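Local structure of PHOX (Pseudomonas fluorescens, 4A9V) at residues 272-277 / 386-391; 397-402 / 481-486; 284-289 / 298-303. The protein catalyses the hydrolysis of phosphate monoesters as an alkaline phosphatase, using an iron-calcium cofactor held in a beta-propeller. One frame throughout, in Å; residues are numbered along the deposited sequence.

Contact 1 (272-277 / 386-391); sequences HENAAL and PEWIVV. With CA (calcium ion), chain Q; CA (calcium ion), chain R; FEO (mu-oxo-diiron), chain S.
Glu273 and Glu387 turn their carboxylates almost perpendicular to each other, the planes 85° apart, while both carboxylates bind the same iron and the same calcium. Glu273 OE1 binds iron FE2 of the mu-oxo-diiron group at 2.0 Å, while its other oxygen, OE2, goes to a calcium ion. Glu387 OE2 bridges FE2 and both calcium ions, and OE1 of the same carboxylate completes a bidentate grip on the second calcium. The two acidic groups approach within 3.0 Å, Glu273 OE1 to Glu387 OE2, a closeness that the cations between them probably pay for. A bend at chi2 (93°) carries the Glu273 carboxylate to the pyrrole edge of Trp388, where OE2 lies 3.2 Å from CD1. Next along, the Asn274 amide reads both backbone groups of Ile389: ND2 donates to Ile389 O at 2.9 Å, nearly straight (171°) and in the amide plane, whereas Ile389 N reaches OD1 from above the carbonyl plane. Beyond it Ala276 CB packs on Ile389 CG2. Glu194, Asp292, Asp479 and Asp494 supply further ligands, making this the core of the iron-calcium cofactor site of a PhoX-type beta-propeller phosphatase.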
loop_
_atom_site.group_PDB
_atom_site.type_symbol
_atom_site.label_atom_id
_atom_site.label_comp_id
_atom_site.label_asym_id
_atom_site.label_seq_id
_atom_site.Cartn_x
_atom_site.Cartn_y
_atom_site.Cartn_z
ATOM N N HIS A 272 0.402 -6.862 4.239
ATOM C CA HIS A 272 -0.357 -6.489 3.049
ATOM C C HIS A 272 0.051 -5.133 2.535
ATOM O O HIS A 272 -0.032 -4.148 3.268
ATOM C CB HIS A 272 -1.841 -6.419 3.392
ATOM C CG HIS A 272 -2.480 -7.749 3.664
ATOM N ND1 HIS A 272 -3.038 -8.491 2.681
ATOM C CD2 HIS A 272 -2.709 -8.428 4.848
ATOM C CE1 HIS A 272 -3.581 -9.595 3.212
ATOM N NE2 HIS A 272 -3.380 -9.562 4.530
ATOM N N GLU A 273 0.329 -5.039 1.235
ATOM C CA GLU A 273 0.562 -3.747 0.592
ATOM C C GLU A 273 -0.760 -3.154 0.101
ATOM O O GLU A 273 -1.271 -2.205 0.690
ATOM C CB GLU A 273 1.560 -3.864 -0.548
ATOM C CG GLU A 273 1.895 -2.511 -1.160
ATOM C CD GLU A 273 3.123 -1.856 -0.561
ATOM O OE1 GLU A 273 3.896 -2.570 0.127
ATOM O OE2 GLU A 273 3.321 -0.640 -0.818
ATOM N N ASN A 274 -1.317 -3.695 -0.983
ATOM C CA ASN A 274 -2.620 -3.245 -1.477
ATOM C C ASN A 274 -3.524 -4.426 -1.809
ATOM O O ASN A 274 -3.201 -5.582 -1.546
ATOM C CB ASN A 274 -2.501 -2.214 -2.634
ATOM C CG ASN A 274 -2.485 -2.845 -4.019
ATOM O OD1 ASN A 274 -1.952 -3.937 -4.223
ATOM N ND2 ASN A 274 -2.949 -2.088 -5.009
ATOM N N ALA A 275 -4.709 -4.106 -2.313
ATOM C CA ALA A 275 -5.740 -5.098 -2.567
ATOM C C ALA A 275 -6.431 -4.727 -3.876
ATOM O O ALA A 275 -7.170 -3.753 -3.946
ATOM C CB ALA A 275 -6.736 -5.123 -1.416
ATOM N N ALA A 276 -6.060 -5.422 -4.943
ATOM C CA ALA A 276 -6.480 -5.068 -6.298
ATOM C C ALA A 276 -7.722 -5.855 -6.684
ATOM O O ALA A 276 -7.680 -7.081 -6.764
ATOM C CB ALA A 276 -5.360 -5.350 -7.287
ATOM N N LEU A 277 -8.825 -5.153 -6.919
ATOM C CA LEU A 277 -10.102 -5.800 -7.223
ATOM C C LEU A 277 -10.208 -6.182 -8.693
ATOM O O LEU A 277 -9.912 -5.384 -9.579
ATOM C CB LEU A 277 -11.264 -4.878 -6.850
ATOM C CG LEU A 277 -11.856 -5.071 -5.455
ATOM C CD1 LEU A 277 -12.637 -6.369 -5.348
ATOM C CD2 LEU A 277 -10.794 -4.978 -4.378
ATOM N N PRO A 386 7.010 -7.823 -3.324
ATOM C CA PRO A 386 5.776 -7.366 -3.948
ATOM C C PRO A 386 5.187 -6.171 -3.223
ATOM O O PRO A 386 4.984 -6.220 -2.008
ATOM C CB PRO A 386 4.844 -8.580 -3.830
ATOM C CG PRO A 386 5.722 -9.741 -3.525
ATOM C CD PRO A 386 6.897 -9.190 -2.791
ATOM N N GLU A 387 4.928 -5.104 -3.967
ATOM C CA GLU A 387 4.177 -3.984 -3.425
ATOM C C GLU A 387 2.845 -3.876 -4.170
ATOM O O GLU A 387 2.047 -4.807 -4.087
ATOM C CB GLU A 387 5.029 -2.714 -3.336
ATOM C CG GLU A 387 6.104 -2.862 -2.259
ATOM C CD GLU A 387 6.722 -1.545 -1.812
ATOM O OE1 GLU A 387 7.608 -1.047 -2.536
ATOM O OE2 GLU A 387 6.362 -1.019 -0.725
ATOM N N TRP A 388 2.550 -2.774 -4.846
ATOM C CA TRP A 388 1.190 -2.598 -5.359
ATOM C C TRP A 388 0.894 -3.477 -6.555
ATOM O O TRP A 388 1.741 -3.700 -7.423
ATOM C CB TRP A 388 0.941 -1.154 -5.767
ATOM C CG TRP A 388 0.881 -0.185 -4.626
ATOM C CD1 TRP A 388 1.789 -0.024 -3.589
ATOM C CD2 TRP A 388 -0.000 0.969 -4.546
ATOM N NE1 TRP A 388 1.507 1.109 -2.876
ATOM C CE2 TRP A 388 0.475 1.774 -3.435
ATOM C CE3 TRP A 388 -1.041 1.450 -5.328
ATOM C CZ2 TRP A 388 -0.110 2.985 -3.104
ATOM C CZ3 TRP A 388 -1.601 2.687 -5.000
ATOM C CH2 TRP A 388 -1.140 3.434 -3.919
ATOM N N ILE A 389 -0.380 -3.858 -6.657
ATOM C CA ILE A 389 -0.927 -4.577 -7.801
ATOM C C ILE A 389 -2.081 -3.768 -8.383
ATOM O O ILE A 389 -2.893 -3.202 -7.634
ATOM C CB ILE A 389 -1.412 -5.979 -7.368
ATOM C CG1 ILE A 389 -0.237 -6.778 -6.798
ATOM C CG2 ILE A 389 -2.043 -6.713 -8.544
ATOM C CD1 ILE A 389 -0.624 -8.089 -6.143
ATOM N N VAL A 390 -2.170 -3.732 -9.714
ATOM C CA VAL A 390 -3.315 -3.114 -10.378
ATOM C C VAL A 390 -3.765 -4.002 -11.533
ATOM O O VAL A 390 -2.988 -4.791 -12.073
ATOM C CB VAL A 390 -3.003 -1.688 -10.910
ATOM C CG1 VAL A 390 -2.781 -0.722 -9.756
ATOM C CG2 VAL A 390 -1.820 -1.706 -11.871
ATOM N N VAL A 391 -5.015 -3.825 -11.920
ATOM C CA VAL A 391 -5.635 -4.581 -12.993
ATOM C C VAL A 391 -6.050 -3.588 -14.084
ATOM O O VAL A 391 -6.780 -2.634 -13.815
ATOM C CB VAL A 391 -6.881 -5.332 -12.465
ATOM C CG1 VAL A 391 -7.558 -6.090 -13.594
ATOM C CG2 VAL A 391 -6.500 -6.282 -11.334
HETATM CA CA CA Q . 4.666 1.207 -0.464
HETATM CA CA CA R . 8.277 0.659 -0.789
HETATM FE FE1 FEO S . 4.029 0.531 3.077
HETATM FE FE2 FEO S . 5.528 -1.885 1.082
HETATM O O FEO S . 5.134 -0.062 1.581
HETATM O O HOH W 1 -0.311 -5.666 -2.965
HETATM O O HOH W 2 2.281 1.973 -0.261
HETATM O O HOH W 3 4.087 2.420 2.032
HETATM O O HOH W 4 4.591 3.601 -1.144
HETATM O O HOH W 5 6.807 2.095 0.775
HETATM O O HOH W 6 8.573 0.278 1.557
#

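Contact 2 (397-402 / 481-486); sequences QVYCTL and LGFDKA
With chi1 at -62° in Tyr399 and -66° in Leu481, CG lies opposite the carbonyl carbon in each residue, and both side chains project into the seam between strands 398-402 and 481-483. The seam is one between two sheets of the beta-propeller: the strands run nearly antiparallel, but their axes stay 8.6 Å apart, no backbone hydrogen bond joins residues 398-402 to 481-483, and side chains fill most of the gap. Phe483 meets Tyr399 in an offset edge-to-face stack, the ring planes inclined at 72° and the centroids 5.4 Å apart. The phenylalanine presents its CE2-CZ edge to the face of the tyrosine, nearest the CD1-CE1 side, with CZ 3.6 Å from Tyr399 CE1. Neither ring is held by this stack alone. The tyrosine hydroxyl is hydrogen-bonded to Arg431 on the adjoining strand 428-434, which ties down the far end of the ring, and Phe483 also packs on Val390 and Leu489.

Further along the seam the packing becomes aliphatic. Leu481 drives its branch point toward Thr401, the two side chains meeting tip to tip, and its CD1 methyl also touches Tyr399, 4.0 Å from CB and 3.7 Å from the carbonyl O. Thr401 divides its two branches between different tasks. Its hydroxyl, OG1, is hydrogen-bonded to the backbone O of Asp479, a calcium ligand in the strand that carries Leu481, which adds a polar tie between the sheets. The methyl is left to the leucine: Thr401 CG2 stands 3.6 Å from Leu481 CG and 3.7 Å from Leu481 CD2.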
loop_
_atom_site.group_PDB
_atom_site.type_symbol
_atom_site.label_atom_id
_atom_site.label_comp_id
_atom_site.label_asym_id
_atom_site.label_seq_id
_atom_site.Cartn_x
_atom_site.Cartn_y
_atom_site.Cartn_z
ATOM N N GLN A 397 -5.199 -7.247 -17.675
ATOM C CA GLN A 397 -3.863 -7.711 -17.318
ATOM C C GLN A 397 -3.409 -7.088 -16.005
ATOM O O GLN A 397 -3.800 -5.967 -15.657
ATOM C CB GLN A 397 -2.862 -7.421 -18.438
ATOM C CG GLN A 397 -3.110 -8.246 -19.697
ATOM C CD GLN A 397 -1.907 -8.306 -20.620
ATOM O OE1 GLN A 397 -0.959 -9.046 -20.373
ATOM N NE2 GLN A 397 -1.891 -7.438 -21.620
ATOM N N VAL A 398 -2.650 -7.861 -15.241
ATOM C CA VAL A 398 -2.382 -7.525 -13.855
ATOM C C VAL A 398 -0.897 -7.159 -13.740
ATOM O O VAL A 398 -0.045 -7.824 -14.329
ATOM C CB VAL A 398 -2.707 -8.730 -12.944
ATOM C CG1 VAL A 398 -2.601 -8.342 -11.484
ATOM C CG2 VAL A 398 -4.100 -9.260 -13.255
ATOM N N TYR A 399 -0.603 -6.093 -12.995
ATOM C CA TYR A 399 0.751 -5.556 -12.864
ATOM C C TYR A 399 1.094 -5.463 -11.388
ATOM O O TYR A 399 0.253 -5.060 -10.579
ATOM C CB TYR A 399 0.833 -4.155 -13.482
ATOM C CG TYR A 399 0.550 -4.112 -14.964
ATOM C CD1 TYR A 399 -0.737 -4.302 -15.455
ATOM C CD2 TYR A 399 1.561 -3.856 -15.875
ATOM C CE1 TYR A 399 -0.989 -4.331 -16.814
ATOM C CE2 TYR A 399 1.315 -3.845 -17.230
ATOM C CZ TYR A 399 0.043 -4.085 -17.703
ATOM O OH TYR A 399 -0.162 -4.134 -19.058
ATOM N N CYS A 400 2.320 -5.839 -11.033
ATOM C CA CYS A 400 2.765 -5.875 -9.649
ATOM C C CYS A 400 4.194 -5.349 -9.593
ATOM O O CYS A 400 5.074 -5.851 -10.297
ATOM C CB CYS A 400 2.748 -7.324 -9.148
ATOM S SG CYS A 400 3.243 -7.548 -7.425
ATOM N N THR A 401 4.445 -4.374 -8.728
ATOM C CA THR A 401 5.817 -3.953 -8.509
ATOM C C THR A 401 6.542 -4.951 -7.609
ATOM O O THR A 401 5.963 -5.514 -6.670
ATOM C CB THR A 401 5.887 -2.543 -7.908
ATOM O OG1 THR A 401 5.081 -2.499 -6.731
ATOM C CG2 THR A 401 5.415 -1.502 -8.903
ATOM N N LEU A 402 7.797 -5.196 -7.949
ATOM C CA LEU A 402 8.714 -5.972 -7.133
ATOM C C LEU A 402 9.863 -5.019 -6.834
ATOM O O LEU A 402 10.685 -4.720 -7.713
ATOM C CB LEU A 402 9.189 -7.198 -7.921
ATOM C CG LEU A 402 8.100 -8.185 -8.371
ATOM C CD1 LEU A 402 8.697 -9.272 -9.254
ATOM C CD2 LEU A 402 7.433 -8.799 -7.147
ATOM N N LEU A 481 1.266 1.880 -7.946
ATOM C CA LEU A 481 0.785 1.808 -9.325
ATOM C C LEU A 481 -0.654 2.292 -9.363
ATOM O O LEU A 481 -1.407 2.078 -8.407
ATOM C CB LEU A 481 0.817 0.370 -9.841
ATOM C CG LEU A 481 2.163 -0.325 -10.019
ATOM C CD1 LEU A 481 1.920 -1.768 -10.431
ATOM C CD2 LEU A 481 3.028 0.393 -11.038
ATOM N N GLY A 482 -1.072 2.830 -10.502
ATOM C CA GLY A 482 -2.482 3.100 -10.729
ATOM C C GLY A 482 -2.766 3.143 -12.208
ATOM O O GLY A 482 -1.985 3.694 -12.964
ATOM N N PHE A 483 -3.919 2.632 -12.617
ATOM C CA PHE A 483 -4.428 2.863 -13.963
ATOM C C PHE A 483 -5.410 4.020 -13.945
ATOM O O PHE A 483 -6.191 4.167 -12.999
ATOM C CB PHE A 483 -5.134 1.616 -14.506
ATOM C CG PHE A 483 -4.221 0.676 -15.238
ATOM C CD1 PHE A 483 -3.777 0.986 -16.511
ATOM C CD2 PHE A 483 -3.836 -0.533 -14.671
ATOM C CE1 PHE A 483 -2.950 0.130 -17.195
ATOM C CE2 PHE A 483 -2.994 -1.390 -15.354
ATOM C CZ PHE A 483 -2.574 -1.069 -16.628
ATOM N N ASP A 484 -5.449 4.775 -15.035
ATOM C CA ASP A 484 -6.585 5.632 -15.304
ATOM C C ASP A 484 -7.497 4.990 -16.340
ATOM O O ASP A 484 -7.219 3.905 -16.861
ATOM C CB ASP A 484 -6.141 7.046 -15.713
ATOM C CG ASP A 484 -5.294 7.073 -16.967
ATOM O OD1 ASP A 484 -5.469 6.199 -17.837
ATOM O OD2 ASP A 484 -4.526 8.053 -17.113
ATOM N N LYS A 485 -8.637 5.621 -16.591
ATOM C CA LYS A 485 -9.667 5.022 -17.434
ATOM C C LYS A 485 -9.179 4.824 -18.863
ATOM O O LYS A 485 -9.607 3.900 -19.547
ATOM C CB LYS A 485 -10.931 5.885 -17.429
ATOM C CG LYS A 485 -11.689 5.849 -16.113
ATOM C CD LYS A 485 -12.900 6.760 -16.157
ATOM C CE LYS A 485 -13.650 6.758 -14.837
ATOM N NZ LYS A 485 -14.828 7.667 -14.863
ATOM N N ALA A 486 -8.269 5.682 -19.312
ATOM C CA ALA A 486 -7.720 5.581 -20.658
ATOM C C ALA A 486 -6.767 4.402 -20.811
ATOM O O ALA A 486 -6.451 4.017 -21.930
ATOM C CB ALA A 486 -7.014 6.871 -21.031
#

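Contact 3 (284-289 / 298-303); sequences RAVVYM and IYKFVS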
loop_
_atom_site.group_PDB
_atom_site.type_symbol
_atom_site.label_atom_id
_atom_site.label_comp_id
_atom_site.label_asym_id
_atom_site.label_seq_id
_atom_site.Cartn_x
_atom_site.Cartn_y
_atom_site.Cartn_z
ATOM N N ARG A 284 -17.796 -13.383 -9.553
ATOM C CA ARG A 284 -17.277 -13.392 -8.193
ATOM C C ARG A 284 -16.155 -12.385 -8.029
ATOM O O ARG A 284 -15.467 -12.051 -8.984
ATOM C CB ARG A 284 -16.805 -14.799 -7.837
ATOM C CG ARG A 284 -17.950 -15.800 -7.867
ATOM C CD ARG A 284 -17.510 -17.227 -7.609
ATOM N NE ARG A 284 -16.605 -17.742 -8.622
ATOM C CZ ARG A 284 -15.520 -18.449 -8.314
ATOM N NH1 ARG A 284 -15.202 -18.636 -7.038
ATOM N NH2 ARG A 284 -14.741 -18.939 -9.260
ATOM N N ALA A 285 -15.976 -11.899 -6.807
ATOM C CA ALA A 285 -14.919 -10.936 -6.526
ATOM C C ALA A 285 -13.560 -11.614 -6.469
ATOM O O ALA A 285 -13.423 -12.715 -5.935
ATOM C CB ALA A 285 -15.201 -10.211 -5.219
ATOM N N VAL A 286 -12.561 -10.911 -6.983
ATOM C CA VAL A 286 -11.171 -11.338 -6.927
ATOM C C VAL A 286 -10.358 -10.200 -6.321
ATOM O O VAL A 286 -10.555 -9.033 -6.660
ATOM C CB VAL A 286 -10.651 -11.673 -8.346
ATOM C CG1 VAL A 286 -9.183 -12.065 -8.319
ATOM C CG2 VAL A 286 -11.502 -12.772 -8.971
ATOM N N VAL A 287 -9.477 -10.555 -5.394
ATOM C CA VAL A 287 -8.597 -9.576 -4.759
ATOM C C VAL A 287 -7.155 -10.072 -4.831
ATOM O O VAL A 287 -6.811 -11.074 -4.209
ATOM C CB VAL A 287 -8.978 -9.330 -3.285
ATOM C CG1 VAL A 287 -8.160 -8.175 -2.730
ATOM C CG2 VAL A 287 -10.474 -9.086 -3.129
ATOM N N TYR A 288 -6.329 -9.421 -5.647
ATOM C CA TYR A 288 -4.897 -9.745 -5.717
ATOM C C TYR A 288 -4.134 -8.946 -4.660
ATOM O O TYR A 288 -4.411 -7.762 -4.453
ATOM C CB TYR A 288 -4.331 -9.417 -7.107
ATOM C CG TYR A 288 -4.915 -10.234 -8.235
ATOM C CD1 TYR A 288 -4.481 -11.526 -8.471
ATOM C CD2 TYR A 288 -5.822 -9.678 -9.123
ATOM C CE1 TYR A 288 -4.968 -12.260 -9.538
ATOM C CE2 TYR A 288 -6.322 -10.402 -10.193
ATOM C CZ TYR A 288 -5.871 -11.690 -10.412
ATOM O OH TYR A 288 -6.345 -12.432 -11.473
ATOM N N MET A 289 -3.180 -9.588 -3.988
ATOM C CA MET A 289 -2.537 -9.019 -2.808
ATOM C C MET A 289 -1.058 -9.383 -2.752
ATOM O O MET A 289 -0.711 -10.562 -2.750
ATOM C CB MET A 289 -3.208 -9.555 -1.543
ATOM C CG MET A 289 -4.643 -9.102 -1.372
ATOM S SD MET A 289 -5.455 -9.867 0.044
ATOM C CE MET A 289 -5.667 -11.541 -0.566
ATOM N N ILE A 298 2.997 -13.533 -3.457
ATOM C CA ILE A 298 1.826 -12.878 -4.037
ATOM C C ILE A 298 0.620 -13.807 -3.900
ATOM O O ILE A 298 0.706 -15.001 -4.184
ATOM C CB ILE A 298 2.076 -12.548 -5.524
ATOM C CG1 ILE A 298 3.214 -11.529 -5.651
ATOM C CG2 ILE A 298 0.804 -12.028 -6.183
ATOM C CD1 ILE A 298 3.759 -11.379 -7.053
ATOM N N TYR A 299 -0.499 -13.230 -3.470
ATOM C CA TYR A 299 -1.715 -13.961 -3.117
ATOM C C TYR A 299 -2.912 -13.494 -3.958
ATOM O O TYR A 299 -2.895 -12.421 -4.568
ATOM C CB TYR A 299 -2.046 -13.781 -1.628
ATOM C CG TYR A 299 -0.993 -14.307 -0.680
ATOM C CD1 TYR A 299 0.153 -13.568 -0.397
ATOM C CD2 TYR A 299 -1.185 -15.498 0.010
ATOM C CE1 TYR A 299 1.100 -14.032 0.501
ATOM C CE2 TYR A 299 -0.257 -15.951 0.931
ATOM C CZ TYR A 299 0.882 -15.224 1.166
ATOM O OH TYR A 299 1.782 -15.706 2.089
ATOM N N LYS A 300 -3.978 -14.287 -3.934
ATOM C CA LYS A 300 -5.205 -14.009 -4.679
ATOM C C LYS A 300 -6.373 -14.612 -3.906
ATOM O O LYS A 300 -6.387 -15.808 -3.640
ATOM C CB LYS A 300 -5.115 -14.639 -6.068
ATOM C CG LYS A 300 -6.362 -14.546 -6.922
ATOM C CD LYS A 300 -6.218 -15.502 -8.100
ATOM C CE LYS A 300 -7.371 -15.430 -9.085
ATOM N NZ LYS A 300 -7.211 -16.467 -10.143
ATOM N N PHE A 301 -7.364 -13.792 -3.593
ATOM C CA PHE A 301 -8.591 -14.272 -2.972
ATOM C C PHE A 301 -9.708 -14.241 -4.002
ATOM O O PHE A 301 -9.846 -13.274 -4.750
ATOM C CB PHE A 301 -8.966 -13.379 -1.789
ATOM C CG PHE A 301 -10.277 -13.748 -1.148
ATOM C CD1 PHE A 301 -10.361 -14.803 -0.253
ATOM C CD2 PHE A 301 -11.432 -13.052 -1.462
ATOM C CE1 PHE A 301 -11.577 -15.165 0.297
ATOM C CE2 PHE A 301 -12.637 -13.380 -0.873
ATOM C CZ PHE A 301 -12.711 -14.439 0.010
ATOM N N VAL A 302 -10.506 -15.301 -4.033
ATOM C CA VAL A 302 -11.688 -15.348 -4.893
ATOM C C VAL A 302 -12.913 -15.657 -4.041
ATOM O O VAL A 302 -12.927 -16.643 -3.309
ATOM C CB VAL A 302 -11.556 -16.420 -5.991
ATOM C CG1 VAL A 302 -12.777 -16.392 -6.896
ATOM C CG2 VAL A 302 -10.269 -16.218 -6.784
ATOM N N SER A 303 -13.918 -14.789 -4.082
ATOM C CA SER A 303 -15.077 -14.958 -3.218
ATOM C C SER A 303 -15.888 -16.188 -3.598
ATOM O O SER A 303 -15.906 -16.622 -4.750
ATOM C CB SER A 303 -15.962 -13.706 -3.219
ATOM O OG SER A 303 -16.593 -13.490 -4.463
HETATM O O HOH W 7 -5.522 -15.084 -12.129
#
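Lys300 lies alongside Tyr288, with which it forms a non-hydrogen-bonded pair on neighbouring antiparallel strands, both side chains pointing the same way. Its chi1 of 175° and an extended chain beyond CG lay the methylenes along the tyrosine. CB starts 4.0 Å from Tyr288 CD1; CG comes closer, 3.7 Å from Tyr288 CE1, and CD keeps to that same ring atom. CE has Val286 CG1 at 3.9 Å and Tyr288 OH at 4.0 Å, both on the same side. At the tip, NZ donates to a water at 3.0 Å that also hydrogen-bonds Tyr288 OH, and His439 takes up both polar ends, its backbone O receiving from NZ and its ND1 pairing with the hydroxyl. The buried ammonium additionally makes a cation-pi contact with Trp345.

These strands, 284-290 and 296-303, form a beta hairpin within a large antiparallel sheet of the propeller. Paired backbone bonds join Val287 with Phe301 and Met289 with Tyr299. The face opposite Lys300 carries Met289 and Phe301 side by side, the methionine curling at chi3 (-72°) to set CE 4.0 Å from Phe301 CB. At the open end of the hairpin, Ser303 OG accepts from Ala285 N at 2.9 Å and is also hydrogen-bonded to Asp305 O. Arg284 folds over the last residues: NH1 donates to Ser303 O at 3.1 Å, a bent bond (144°), while Val302 CG1 sits over one face of the guanidinium.

Strand order along the chain places contact 3 between the two halves of contact 1, with contact 2 following. Centres of contacts 1 and 2 are about 9 Å apart, those of 1 and 3 about 10 Å, and those of 2 and 3 about 16 Å. Strands 276-279, 284-290, 296-303, 386-391 and 398-402 belong to one antiparallel sheet as counted within the chain, 276-279 and 386-391 being its outermost members; segment 481-486 comes from another sheet. Backbone bonds pass directly between neighbours, Ala276 N to Tyr288 O and Glu387 N to Thr401 O. The glutamates of contact 1 sit on segments hydrogen-bonded to strands of contacts 2 and 3, so the metal site lies where these parts of the propeller meet.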